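PDB 4YJ6: aryl acylamidase from bacterium CSBL00001, which probably hydrolyses the amide bond of aryl acylamides, as a member of the amidase signature family. Local coordinates for residues V282-E285 with I286-I290. Residues are numbered along the deposited sequence; the frame is centred on the assembly and turned at random.
Sequences VQQE and IQDLI
Gln287 reaches back past the N-cap to the carbonyl of Val282: NE2 donates to Val282 O over 2.9 Å, with the oxygen almost exactly in the plane of the amide, though the donor is tilted from the carbonyl plane. With CG beside its own backbone N (chi1 -60°) and the chain extended beyond it, the side chain runs toward the N-terminal end, and its CG packs on Val282 CG1 at 3.6 Å. Asn420 ND2 is a second donor to Val282 O. Gln283 is the N-cap residue of helix 284-299, the helix of a beta-alpha-beta unit between strands 270-273 and 303-306; its backbone O takes Gln287 N at 3.1 Å, while its side-chain OE1 is held by Met403 N. Were Gln287 cut back to an alanine, Val282 O would probably lose the NE2 donor, with the Asn420 bond remaining, and Val282 CG1 the CG that packs on it. In the first turn Gln284 bends at chi2 (63°) and sends NE2 to Asp288 OD1, one turn further along, at 2.9 Å, meeting it from above the carboxylate plane. On the buried side, Ile286 CG2 lies 3.9 Å from Val282 CG1, and the Ile286 side chain also touches Pro398 and Ile451.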
loop_
_atom_site.group_PDB
_atom_site.type_symbol
_atom_site.label_atom_id
_atom_site.label_comp_id
_atom_site.label_asym_id
_atom_site.label_seq_id
_atom_site.Cartn_x
_atom_site.Cartn_y
_atom_site.Cartn_z
ATOM N N VAL A 282 -4.378 -7.679 -20.045
ATOM C CA VAL A 282 -3.987 -6.338 -19.618
ATOM C C VAL A 282 -4.421 -5.337 -20.659
ATOM O O VAL A 282 -4.178 -5.549 -21.856
ATOM C CB VAL A 282 -2.453 -6.243 -19.449
ATOM C CG1 VAL A 282 -2.014 -4.815 -19.084
ATOM C CG2 VAL A 282 -2.023 -7.259 -18.376
ATOM N N GLN A 283 -5.045 -4.250 -20.228
ATOM C CA GLN A 283 -5.498 -3.229 -21.195
ATOM C C GLN A 283 -4.332 -2.781 -22.087
ATOM O O GLN A 283 -3.220 -2.460 -21.628
ATOM C CB GLN A 283 -6.168 -2.044 -20.460
ATOM C CG GLN A 283 -7.456 -2.457 -19.797
ATOM C CD GLN A 283 -8.120 -1.339 -19.011
ATOM O OE1 GLN A 283 -7.481 -0.320 -18.659
ATOM N NE2 GLN A 283 -9.407 -1.520 -18.730
ATOM N N GLN A 284 -4.565 -2.756 -23.397
ATOM C CA GLN A 284 -3.479 -2.497 -24.309
ATOM C C GLN A 284 -2.760 -1.171 -24.029
ATOM O O GLN A 284 -1.546 -1.085 -24.165
ATOM C CB GLN A 284 -4.016 -2.501 -25.762
ATOM C CG GLN A 284 -2.923 -2.391 -26.761
ATOM C CD GLN A 284 -1.987 -3.583 -26.709
ATOM O OE1 GLN A 284 -2.423 -4.745 -26.806
ATOM N NE2 GLN A 284 -0.696 -3.312 -26.578
ATOM N N GLU A 285 -3.506 -0.130 -23.657
ATOM C CA GLU A 285 -2.885 1.168 -23.397
ATOM C C GLU A 285 -1.860 1.103 -22.241
ATOM O O GLU A 285 -0.853 1.817 -22.232
ATOM C CB GLU A 285 -3.940 2.235 -23.061
ATOM C CG GLU A 285 -4.922 2.497 -24.195
ATOM C CD GLU A 285 -6.091 1.499 -24.262
ATOM O OE1 GLU A 285 -6.261 0.599 -23.381
ATOM O OE2 GLU A 285 -6.876 1.629 -25.234
ATOM N N ILE A 286 -2.161 0.256 -21.280
ATOM C CA ILE A 286 -1.254 0.048 -20.140
ATOM C C ILE A 286 -0.017 -0.715 -20.620
ATOM O O ILE A 286 1.117 -0.310 -20.355
ATOM C CB ILE A 286 -1.949 -0.713 -19.031
ATOM C CG1 ILE A 286 -2.957 0.213 -18.325
ATOM C CG2 ILE A 286 -0.887 -1.260 -17.992
ATOM C CD1 ILE A 286 -3.813 -0.515 -17.272
ATOM N N GLN A 287 -0.225 -1.775 -21.404
ATOM C CA GLN A 287 0.926 -2.476 -21.983
ATOM C C GLN A 287 1.845 -1.517 -22.744
ATOM O O GLN A 287 3.070 -1.537 -22.586
ATOM C CB GLN A 287 0.486 -3.591 -22.916
ATOM C CG GLN A 287 -0.351 -4.652 -22.262
ATOM C CD GLN A 287 -0.516 -5.884 -23.156
ATOM O OE1 GLN A 287 0.447 -6.350 -23.774
ATOM N NE2 GLN A 287 -1.746 -6.395 -23.237
ATOM N N ASP A 288 1.264 -0.679 -23.594
ATOM C CA ASP A 288 2.086 0.239 -24.360
ATOM C C ASP A 288 2.854 1.229 -23.505
ATOM O O ASP A 288 4.020 1.565 -23.796
ATOM C CB ASP A 288 1.223 1.032 -25.367
ATOM C CG ASP A 288 0.613 0.148 -26.443
ATOM O OD1 ASP A 288 1.052 -1.019 -26.608
ATOM O OD2 ASP A 288 -0.320 0.645 -27.120
ATOM N N LEU A 289 2.200 1.718 -22.457
ATOM C CA LEU A 289 2.821 2.703 -21.588
ATOM C C LEU A 289 4.010 2.066 -20.874
ATOM O O LEU A 289 5.044 2.686 -20.701
ATOM C CB LEU A 289 1.793 3.238 -20.566
ATOM C CG LEU A 289 2.300 4.309 -19.615
ATOM C CD1 LEU A 289 2.600 5.611 -20.358
ATOM C CD2 LEU A 289 1.247 4.520 -18.477
ATOM N N ILE A 290 3.858 0.813 -20.462
ATOM C CA ILE A 290 4.945 0.137 -19.746
ATOM C C ILE A 290 6.103 -0.207 -20.707
ATOM O O ILE A 290 7.282 -0.165 -20.322
ATOM C CB ILE A 290 4.437 -1.123 -19.001
ATOM C CG1 ILE A 290 3.351 -0.751 -17.977
ATOM C CG2 ILE A 290 5.614 -1.897 -18.346
ATOM C CD1 ILE A 290 3.664 0.394 -17.098
#